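Local coordinates for protein diaminopimelate decarboxylase (Methanocaldococcus jannaschii, PDB 1TWI) that catalyses the pyridoxal-phosphate-dependent decarboxylation of meso-diaminopimelate to L-lysine, the last step of lysine synthesis by the diaminopimelate pathway, at residues Lys69-Asn73 with Leu74-Arg78; Asn102-Ser105 with Lys106-Val109; Glu94-Ile97 with Ala98-Asn102; Ile40-Asn43 with Tyr44-Ile48. All coordinates share one frame; numbering follows the deposited sequence.

Along the chain the order is interaction 4, interaction 1, interaction 3, interaction 2. All are local contacts of consecutive residues, lying on helix 37-58, at the start of helix 74-82, along helix 92-100 and through its C-terminal end, and in the turn into strand 108-110. Interactions 2 and 3 share Asn102 and belong to one beta-alpha-beta unit of the barrel that holds the cofactor, with centres about 9 Å apart. Interaction 1 lies about 9 Å from interaction 3, touching it through Thr77 and Ser101, and both meet the second subunit. Interaction 4 stands about 16 Å from interaction 1, joined by Ile40 and Ile76. Three helices and a strand-entry turn thus pack in sequence.

Interaction 1: Lys69-Asn73 with Leu74-Arg78; sequences KANAN and LAITR. With PLP (pyridoxal-5'-phosphate), chain E.
Asn73 grips the first turn of helix 74-82 with one amide oxygen. OD1 accepts from Ala75 N at 2.9 Å and from Ile76 N at 3.3 Å; the Ile76 donor lies in the amide plane on a lone pair, whereas the Ala75 donor stands 44° above it. With chi1 at 166°, CG turns from its own N and OD1 swings over the helix start. The backbone adds Thr77 N to Asn73 O, 2.9 Å. Ile76 CG1 packs 3.8 Å from Asn73 OD1, and the Ile76 side chain crosses that of Asn71 at about a right angle. This is a classic N-cap, preceded by an Asx turn in which Asn71 OD1 accepts from Asn73 N at 3.2 Å. The amide nitrogens of both asparagines are held by backbone oxygens, of Gly385 for Asn71 and Ile414 for Asn73. Thr77 CG2 touches Ala72 CA at 3.7 Å, with Ala72 CB farther off at 4.4 Å. The looser side holds the partly exposed Leu74 and Arg78, facing the second subunit, whose Asp427 takes the Leu74 N-H. At the other end Lys69, unattached here, brings CD within 3.1 Å of pyridoxal phosphate O4A, while NZ forms a salt bridge with Asp88.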
loop_
_atom_site.group_PDB
_atom_site.type_symbol
_atom_site.label_atom_id
_atom_site.label_comp_id
_atom_site.label_asym_id
_atom_site.label_seq_id
_atom_site.Cartn_x
_atom_site.Cartn_y
_atom_site.Cartn_z
ATOM N N LYS A 69 1.502 3.840 14.526
ATOM C CA LYS A 69 1.139 3.457 13.150
ATOM C C LYS A 69 1.532 4.547 12.168
ATOM O O LYS A 69 1.681 4.274 10.980
ATOM C CB LYS A 69 -0.347 3.129 13.017
ATOM C CG LYS A 69 -1.321 4.310 13.132
ATOM C CD LYS A 69 -2.557 3.894 13.993
ATOM C CE LYS A 69 -2.227 4.216 15.485
ATOM N NZ LYS A 69 -3.158 3.768 16.504
ATOM N N ALA A 70 1.695 5.781 12.663
ATOM C CA ALA A 70 2.087 6.902 11.783
ATOM C C ALA A 70 3.541 6.863 11.291
ATOM O O ALA A 70 3.846 7.315 10.175
ATOM C CB ALA A 70 1.808 8.245 12.477
ATOM N N ASN A 71 4.418 6.262 12.082
ATOM C CA ASN A 71 5.854 6.184 11.736
ATOM C C ASN A 71 6.514 5.523 12.950
ATOM O O ASN A 71 6.594 6.143 14.031
ATOM C CB ASN A 71 6.446 7.592 11.578
ATOM C CG ASN A 71 7.838 7.564 10.896
ATOM O OD1 ASN A 71 8.628 6.652 11.140
ATOM N ND2 ASN A 71 8.133 8.555 10.074
ATOM N N ALA A 72 6.952 4.277 12.800
ATOM C CA ALA A 72 7.607 3.555 13.895
ATOM C C ALA A 72 9.092 3.300 13.620
ATOM O O ALA A 72 9.662 2.333 14.140
ATOM C CB ALA A 72 6.880 2.200 14.194
ATOM N N ASN A 73 9.718 4.157 12.811
ATOM C CA ASN A 73 11.144 4.022 12.548
ATOM C C ASN A 73 11.858 4.127 13.930
ATOM O O ASN A 73 11.559 5.034 14.748
ATOM C CB ASN A 73 11.636 5.110 11.569
ATOM C CG ASN A 73 13.155 5.207 11.554
ATOM O OD1 ASN A 73 13.752 5.818 12.444
ATOM N ND2 ASN A 73 13.788 4.571 10.575
ATOM N N LEU A 74 12.814 3.220 14.197
ATOM C CA LEU A 74 13.424 3.159 15.526
ATOM C C LEU A 74 14.081 4.441 15.998
ATOM O O LEU A 74 14.062 4.753 17.194
ATOM C CB LEU A 74 14.444 1.973 15.624
ATOM C CG LEU A 74 14.935 1.554 17.035
ATOM C CD1 LEU A 74 13.720 1.175 17.910
ATOM C CD2 LEU A 74 15.901 0.298 16.906
ATOM N N ALA A 75 14.656 5.210 15.087
ATOM C CA ALA A 75 15.267 6.474 15.564
ATOM C C ALA A 75 14.152 7.464 15.975
ATOM O O ALA A 75 14.289 8.194 16.976
ATOM C CB ALA A 75 16.160 7.123 14.472
ATOM N N ILE A 76 13.074 7.494 15.189
ATOM C CA ILE A 76 11.967 8.437 15.472
ATOM C C ILE A 76 11.308 8.092 16.811
ATOM O O ILE A 76 11.015 8.981 17.610
ATOM C CB ILE A 76 10.890 8.417 14.326
ATOM C CG1 ILE A 76 11.522 8.874 12.994
ATOM C CG2 ILE A 76 9.675 9.307 14.700
ATOM C CD1 ILE A 76 12.287 10.219 13.100
ATOM N N THR A 77 11.055 6.794 17.054
ATOM C CA THR A 77 10.435 6.379 18.302
ATOM C C THR A 77 11.403 6.588 19.482
ATOM O O THR A 77 10.975 6.955 20.583
ATOM C CB THR A 77 9.930 4.883 18.229
ATOM O OG1 THR A 77 11.031 4.020 17.954
ATOM C CG2 THR A 77 8.865 4.726 17.136
ATOM N N ARG A 78 12.706 6.398 19.271
ATOM C CA ARG A 78 13.628 6.656 20.380
ATOM C C ARG A 78 13.667 8.146 20.683
ATOM O O ARG A 78 13.772 8.529 21.849
ATOM C CB ARG A 78 15.058 6.094 20.097
ATOM C CG ARG A 78 15.064 4.566 20.243
ATOM C CD ARG A 78 16.419 3.888 20.133
ATOM N NE ARG A 78 17.232 4.143 21.319
ATOM C CZ ARG A 78 17.198 3.473 22.474
ATOM N NH1 ARG A 78 16.383 2.435 22.705
ATOM N NH2 ARG A 78 18.023 3.866 23.428
HETATM N N1 PLP E . -5.579 6.303 17.933
HETATM C C2 PLP E . -6.178 5.304 17.186
HETATM C C2A PLP E . -7.028 4.274 17.969
HETATM C C3 PLP E . -5.943 5.294 15.814
HETATM O O3 PLP E . -6.545 4.299 15.112
HETATM C C4 PLP E . -5.191 6.237 15.163
HETATM C C4A PLP E . -4.997 6.130 13.613
HETATM O O4A PLP E . -5.302 5.093 13.113
HETATM C C5 PLP E . -4.578 7.263 15.917
HETATM C C6 PLP E . -4.809 7.264 17.283
HETATM C C5A PLP E . -3.716 8.396 15.376
HETATM O O4P PLP E . -4.423 9.201 14.398
HETATM P P PLP E . -3.781 10.517 13.790
HETATM O O1P PLP E . -4.806 10.991 12.844
HETATM O O2P PLP E . -2.530 10.065 13.090
HETATM O O3P PLP E . -3.535 11.457 14.882
#

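Interaction 2: Asn102-Ser105 with Lys106-Val109; sequences NVPS and KKIV
Lys107 and Ile108 each return a backbone N-H to the residue three places earlier. Lys107 N bonds to Pro104 O at 2.8 Å, and Ile108 N to Ser105 O at 3.1 Å. Both donors stand well above the plane of the carbonyl they use, by 50° and 63° respectively, as expected where the chain winds tightly through two consecutive turns of the 3-10 kind. The polar ends of the side chains lead away from these turns and find partners in neighbouring loops and a helix. Ser105 OG bonds to Ala126 O and probably to Lys99 NZ, a pair modelled unusually close; Lys106 NZ bonds to Asn127 O, and Lys107 NZ to Gly84 O. The two lysines reach their partners differently: the Lys106 chain is bent at its second and third torsions, which folds CE back to 3.9 Å from Ser105 C, whereas Lys107 is extended beyond CG and crosses the proline ring at a slant, its CD 4.1 Å from Pro104 CG. The apolar packing is carried by Ile108 and Val103. Ile108 CG1 lies 3.7 Å from Val103 CG1 and 3.5 Å from Pro104 O, and its CD1 comes to 3.7 Å from Val103 O. This branch reaches back toward Val103 and Pro104 because CG1 sits anti to the carbonyl carbon (chi1 -66°). Ile108 also packs on Leu95 and Ala98, joining the buried side of helix 92-100 to the strand. The turn completes the beta-alpha-beta crossover from strand 86-89 through helix 92-100 to the parallel strand 108-110, the repeating unit of a TIM barrel.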
loop_
_atom_site.group_PDB
_atom_site.type_symbol
_atom_site.label_atom_id
_atom_site.label_comp_id
_atom_site.label_asym_id
_atom_site.label_seq_id
_atom_site.Cartn_x
_atom_site.Cartn_y
_atom_site.Cartn_z
ATOM N N ASN A 102 12.566 2.213 24.748
ATOM C CA ASN A 102 12.583 2.604 26.138
ATOM C C ASN A 102 11.409 3.460 26.626
ATOM O O ASN A 102 11.569 4.254 27.581
ATOM C CB ASN A 102 13.904 3.332 26.468
ATOM C CG ASN A 102 14.419 2.983 27.842
ATOM O OD1 ASN A 102 14.317 1.832 28.278
ATOM N ND2 ASN A 102 15.011 3.964 28.525
ATOM N N VAL A 103 10.268 3.349 25.956
ATOM C CA VAL A 103 9.051 4.044 26.401
ATOM C C VAL A 103 8.614 3.322 27.688
ATOM O O VAL A 103 8.496 2.105 27.720
ATOM C CB VAL A 103 7.873 3.892 25.389
ATOM C CG1 VAL A 103 6.630 4.606 25.924
ATOM C CG2 VAL A 103 8.263 4.494 24.024
ATOM N N PRO A 104 8.428 4.056 28.786
ATOM C CA PRO A 104 7.991 3.470 30.070
ATOM C C PRO A 104 6.647 2.687 29.871
ATOM O O PRO A 104 5.713 3.160 29.191
ATOM C CB PRO A 104 7.763 4.708 30.947
ATOM C CG PRO A 104 8.638 5.791 30.349
ATOM C CD PRO A 104 8.662 5.508 28.873
ATOM N N SER A 105 6.534 1.512 30.456
ATOM C CA SER A 105 5.337 0.733 30.310
ATOM C C SER A 105 4.062 1.452 30.759
ATOM O O SER A 105 3.019 1.263 30.176
ATOM C CB SER A 105 5.505 -0.579 31.086
ATOM O OG SER A 105 6.261 -1.441 30.252
ATOM N N LYS A 106 4.145 2.304 31.767
ATOM C CA LYS A 106 2.948 2.995 32.193
ATOM C C LYS A 106 2.534 4.077 31.225
ATOM O O LYS A 106 1.575 4.769 31.516
ATOM C CB LYS A 106 3.116 3.617 33.589
ATOM C CG LYS A 106 2.846 2.662 34.740
ATOM C CD LYS A 106 1.642 1.688 34.495
ATOM C CE LYS A 106 2.179 0.342 34.005
ATOM N NZ LYS A 106 1.080 -0.616 33.823
ATOM N N LYS A 107 3.283 4.283 30.136
ATOM C CA LYS A 107 2.867 5.264 29.128
ATOM C C LYS A 107 2.556 4.527 27.820
ATOM O O LYS A 107 2.590 5.115 26.757
ATOM C CB LYS A 107 3.967 6.309 28.854
ATOM C CG LYS A 107 4.242 7.223 30.055
ATOM C CD LYS A 107 5.368 8.257 29.719
ATOM C CE LYS A 107 5.508 9.355 30.822
ATOM N NZ LYS A 107 6.587 10.338 30.458
ATOM N N ILE A 108 2.291 3.235 27.910
ATOM C CA ILE A 108 1.962 2.475 26.701
ATOM C C ILE A 108 0.514 1.980 26.749
ATOM O O ILE A 108 0.132 1.326 27.737
ATOM C CB ILE A 108 2.920 1.255 26.543
ATOM C CG1 ILE A 108 4.363 1.760 26.298
ATOM C CG2 ILE A 108 2.524 0.416 25.288
ATOM C CD1 ILE A 108 5.439 0.610 26.228
ATOM N N VAL A 109 -0.276 2.293 25.706
ATOM C CA VAL A 109 -1.653 1.764 25.626
ATOM C C VAL A 109 -1.690 0.949 24.334
ATOM O O VAL A 109 -1.035 1.279 23.335
ATOM C CB VAL A 109 -2.784 2.875 25.606
ATOM C CG1 VAL A 109 -2.839 3.560 27.048
ATOM C CG2 VAL A 109 -2.508 3.931 24.529
#

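Interaction 3: Glu94-Ile97 with Ala98-Asn102; sequences ELYI and AKLSN
Tyr96 and Leu100, one helical turn apart, meet at the phenol ring. Leu100 CG stands 4.3 Å above one face, offset toward the rim, while its CD1 approaches CE2 obliquely at 3.5 Å, so the leucine lies across the side of the ring and does not sit squarely on it. A chi1 of -173° carries the tyrosine CG clear of its own N, and the ring also meets that of Tyr420 of the second subunit, the planes inclined at about 35°. The other flat group, the carboxylate of Glu94, takes no part in the packing on the next turn: OE1 accepts from Val90 N, and the side chain lies about 4 Å from that of Lys69, the cofactor-attachment residue. Next along the helix, Leu95 and Lys99 extend together, CD1 of the leucine 4.1 Å from CG of the lysine, whose NZ probably bonds to Ser105 OG. The backbone bonds of the helix hold this geometry, as with Leu100 N to Tyr96 O at 2.9 Å. Beyond Leu100 the pattern breaks. Ser101 N reaches Ile97 O only weakly, and Asn102, with positive phi, closes a Schellman motif, its N bonding to Lys99 O at 3.0 Å and Val103 N probably to Ala98 O. Ser101 OG donates to the same Ile97 O at 2.7 Å, from 39° above the carbonyl plane. The hydroxyl probably compensates for the weak amide bond at the helix end; because Thr77 OG1 bonds to Ser101 OG in turn, this buried serine links the end of one helix to the first turn of another.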
loop_
_atom_site.group_PDB
_atom_site.type_symbol
_atom_site.label_atom_id
_atom_site.label_comp_id
_atom_site.label_asym_id
_atom_site.label_seq_id
_atom_site.Cartn_x
_atom_site.Cartn_y
_atom_site.Cartn_z
ATOM N N GLU A 94 4.592 -3.168 17.073
ATOM C CA GLU A 94 4.732 -1.824 17.606
ATOM C C GLU A 94 5.046 -1.871 19.085
ATOM O O GLU A 94 5.842 -1.054 19.545
ATOM C CB GLU A 94 3.456 -0.998 17.358
ATOM C CG GLU A 94 3.353 -0.584 15.845
ATOM C CD GLU A 94 2.108 0.256 15.518
ATOM O OE1 GLU A 94 1.317 0.469 16.447
ATOM O OE2 GLU A 94 1.930 0.686 14.342
ATOM N N LEU A 95 4.495 -2.844 19.821
ATOM C CA LEU A 95 4.762 -2.900 21.266
ATOM C C LEU A 95 6.282 -3.234 21.449
ATOM O O LEU A 95 7.009 -2.672 22.314
ATOM C CB LEU A 95 3.901 -3.988 21.912
ATOM C CG LEU A 95 4.304 -4.282 23.382
ATOM C CD1 LEU A 95 4.209 -2.960 24.174
ATOM C CD2 LEU A 95 3.382 -5.342 24.019
ATOM N N TYR A 96 6.753 -4.163 20.631
ATOM C CA TYR A 96 8.171 -4.565 20.658
ATOM C C TYR A 96 9.031 -3.313 20.407
ATOM O O TYR A 96 9.999 -3.031 21.118
ATOM C CB TYR A 96 8.373 -5.600 19.527
ATOM C CG TYR A 96 9.707 -6.267 19.472
ATOM C CD1 TYR A 96 9.942 -7.395 20.257
ATOM C CD2 TYR A 96 10.705 -5.820 18.608
ATOM C CE1 TYR A 96 11.152 -8.072 20.187
ATOM C CE2 TYR A 96 11.950 -6.511 18.514
ATOM C CZ TYR A 96 12.136 -7.639 19.328
ATOM O OH TYR A 96 13.310 -8.367 19.307
ATOM N N ILE A 97 8.718 -2.568 19.352
ATOM C CA ILE A 97 9.484 -1.354 19.076
ATOM C C ILE A 97 9.378 -0.324 20.248
ATOM O O ILE A 97 10.394 0.316 20.602
ATOM C CB ILE A 97 9.008 -0.706 17.725
ATOM C CG1 ILE A 97 9.431 -1.581 16.543
ATOM C CG2 ILE A 97 9.594 0.655 17.542
ATOM C CD1 ILE A 97 8.614 -1.222 15.271
ATOM N N ALA A 98 8.193 -0.143 20.837
ATOM C CA ALA A 98 8.072 0.816 21.951
ATOM C C ALA A 98 8.978 0.430 23.108
ATOM O O ALA A 98 9.648 1.300 23.698
ATOM C CB ALA A 98 6.582 0.940 22.464
ATOM N N LYS A 99 8.983 -0.871 23.447
ATOM C CA LYS A 99 9.828 -1.341 24.552
ATOM C C LYS A 99 11.292 -1.209 24.163
ATOM O O LYS A 99 12.071 -0.774 24.994
ATOM C CB LYS A 99 9.507 -2.791 24.944
ATOM C CG LYS A 99 8.121 -3.015 25.503
ATOM C CD LYS A 99 7.919 -2.262 26.783
ATOM C CE LYS A 99 8.546 -3.026 27.992
ATOM N NZ LYS A 99 8.335 -2.305 29.292
ATOM N N LEU A 100 11.682 -1.566 22.928
ATOM C CA LEU A 100 13.079 -1.382 22.551
ATOM C C LEU A 100 13.413 0.132 22.466
ATOM O O LEU A 100 14.573 0.521 22.459
ATOM C CB LEU A 100 13.407 -2.042 21.203
ATOM C CG LEU A 100 13.461 -3.592 21.317
ATOM C CD1 LEU A 100 14.030 -4.179 19.981
ATOM C CD2 LEU A 100 14.347 -4.015 22.534
ATOM N N SER A 101 12.404 0.987 22.437
ATOM C CA SER A 101 12.710 2.430 22.339
ATOM C C SER A 101 12.781 3.051 23.742
ATOM O O SER A 101 12.983 4.257 23.880
ATOM C CB SER A 101 11.614 3.132 21.542
ATOM O OG SER A 101 11.633 2.699 20.185
ATOM N N ASN A 102 12.566 2.213 24.748
ATOM C CA ASN A 102 12.583 2.604 26.138
ATOM C C ASN A 102 11.409 3.460 26.626
ATOM O O ASN A 102 11.569 4.254 27.581
ATOM C CB ASN A 102 13.904 3.332 26.468
ATOM C CG ASN A 102 14.419 2.983 27.842
ATOM O OD1 ASN A 102 14.317 1.832 28.278
ATOM N ND2 ASN A 102 15.011 3.964 28.525
#

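Interaction 4: Ile40-Asn43 with Tyr44-Ile48; sequences IKIN and YNRYI
Ile42 and Arg46, one turn apart on helix 37-58, come together through their torsions. In Ile42, CG1 lies anti to the carbonyl carbon (chi1 -74°), which leaves CG2 on the side facing the next turn; Arg46 runs extended from CG to NE, back alongside it. CG2 therefore sits over the centre of the guanidinium face, 3.4 Å from CZ, and the two side chains leave the helix in parallel. Asn43 comes in obliquely, its amide plane 31° from that of the guanidinium. Its OD1 is 3.7 Å from Arg46 NH1, and a water closes the interval: it donates to Asn43 OD1 at 3.1 Å and accepts from Arg46 NH1 at 3.1 Å, lying in the guanidinium plane at the edge. A methyl thus covers one face of the guanidinium, which is bonded at its edge by the water, while NH2 makes a salt bridge with Asp5. The helical bond Arg46 N to Ile42 O, 2.9 Å, joins the same two residues. Around the helix, Ile40 packs on Ile76 and Leu79 of helix 74-82, Tyr44 on Val64 of strand 62-67, and Tyr47 on Leu267 of helix 264-276 and on Pro291 of the pyridoxal-phosphate site.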
loop_
_atom_site.group_PDB
_atom_site.type_symbol
_atom_site.label_atom_id
_atom_site.label_comp_id
_atom_site.label_asym_id
_atom_site.label_seq_id
_atom_site.Cartn_x
_atom_site.Cartn_y
_atom_site.Cartn_z
ATOM N N ILE A 40 9.873 17.743 14.922
ATOM C CA ILE A 40 9.184 16.801 15.806
ATOM C C ILE A 40 9.173 17.370 17.232
ATOM O O ILE A 40 8.137 17.291 17.942
ATOM C CB ILE A 40 9.851 15.380 15.806
ATOM C CG1 ILE A 40 9.707 14.743 14.416
ATOM C CG2 ILE A 40 9.167 14.464 16.866
ATOM C CD1 ILE A 40 10.462 13.426 14.217
ATOM N N LYS A 41 10.294 17.940 17.678
ATOM C CA LYS A 41 10.312 18.521 19.036
ATOM C C LYS A 41 9.323 19.663 19.122
ATOM O O LYS A 41 8.623 19.817 20.144
ATOM C CB LYS A 41 11.702 19.075 19.416
ATOM C CG LYS A 41 12.822 17.986 19.474
ATOM C CD LYS A 41 14.129 18.670 19.985
ATOM C CE LYS A 41 15.331 17.896 19.564
ATOM N NZ LYS A 41 15.311 16.531 20.154
ATOM N N ILE A 42 9.259 20.464 18.078
ATOM C CA ILE A 42 8.267 21.579 18.088
ATOM C C ILE A 42 6.826 21.053 18.155
ATOM O O ILE A 42 5.993 21.541 18.957
ATOM C CB ILE A 42 8.405 22.441 16.814
ATOM C CG1 ILE A 42 9.691 23.283 16.956
ATOM C CG2 ILE A 42 7.078 23.287 16.594
ATOM C CD1 ILE A 42 10.183 23.928 15.662
ATOM N N ASN A 43 6.522 20.045 17.331
ATOM C CA ASN A 43 5.139 19.529 17.333
ATOM C C ASN A 43 4.777 18.929 18.700
ATOM O O ASN A 43 3.669 19.126 19.205
ATOM C CB ASN A 43 4.962 18.471 16.202
ATOM C CG ASN A 43 5.077 19.083 14.802
ATOM O OD1 ASN A 43 5.024 20.316 14.647
ATOM N ND2 ASN A 43 5.237 18.236 13.771
ATOM N N TYR A 44 5.720 18.188 19.291
ATOM C CA TYR A 44 5.495 17.561 20.569
ATOM C C TYR A 44 5.327 18.638 21.646
ATOM O O TYR A 44 4.428 18.572 22.481
ATOM C CB TYR A 44 6.695 16.680 20.962
ATOM C CG TYR A 44 6.488 15.996 22.290
ATOM C CD1 TYR A 44 5.511 15.012 22.436
ATOM C CD2 TYR A 44 7.220 16.366 23.403
ATOM C CE1 TYR A 44 5.270 14.412 23.679
ATOM C CE2 TYR A 44 6.997 15.781 24.647
ATOM C CZ TYR A 44 6.022 14.801 24.773
ATOM O OH TYR A 44 5.816 14.202 26.001
ATOM N N ASN A 45 6.228 19.611 21.648
ATOM C CA ASN A 45 6.165 20.687 22.645
ATOM C C ASN A 45 4.850 21.492 22.521
ATOM O O ASN A 45 4.400 22.034 23.521
ATOM C CB ASN A 45 7.322 21.647 22.489
ATOM C CG ASN A 45 8.669 21.029 22.918
ATOM O OD1 ASN A 45 8.715 20.012 23.654
ATOM N ND2 ASN A 45 9.765 21.658 22.477
ATOM N N ARG A 46 4.271 21.598 21.318
ATOM C CA ARG A 46 3.004 22.300 21.190
ATOM C C ARG A 46 1.900 21.576 21.996
ATOM O O ARG A 46 0.981 22.214 22.607
ATOM C CB ARG A 46 2.603 22.420 19.713
ATOM C CG ARG A 46 3.271 23.641 19.039
ATOM C CD ARG A 46 3.055 23.662 17.514
ATOM N NE ARG A 46 3.758 24.798 16.920
ATOM C CZ ARG A 46 4.184 24.849 15.655
ATOM N NH1 ARG A 46 3.974 23.832 14.838
ATOM N NH2 ARG A 46 4.886 25.908 15.217
ATOM N N TYR A 47 1.932 20.244 21.953
ATOM C CA TYR A 47 0.980 19.504 22.764
ATOM C C TYR A 47 1.221 19.698 24.245
ATOM O O TYR A 47 0.271 19.951 25.038
ATOM C CB TYR A 47 1.066 18.007 22.455
ATOM C CG TYR A 47 0.102 17.614 21.344
ATOM C CD1 TYR A 47 -1.268 17.433 21.614
ATOM C CD2 TYR A 47 0.558 17.400 20.054
ATOM C CE1 TYR A 47 -2.159 17.036 20.579
ATOM C CE2 TYR A 47 -0.312 17.015 19.021
ATOM C CZ TYR A 47 -1.655 16.844 19.306
ATOM O OH TYR A 47 -2.486 16.494 18.298
ATOM N N ILE A 48 2.482 19.658 24.636
ATOM C CA ILE A 48 2.768 19.775 26.071
ATOM C C ILE A 48 2.361 21.141 26.578
ATOM O O ILE A 48 1.777 21.262 27.629
ATOM C CB ILE A 48 4.265 19.559 26.340
ATOM C CG1 ILE A 48 4.640 18.123 25.873
ATOM C CG2 ILE A 48 4.589 19.817 27.861
ATOM C CD1 ILE A 48 3.847 16.988 26.612
HETATM O O HOH W 1 2.177 21.386 15.171
#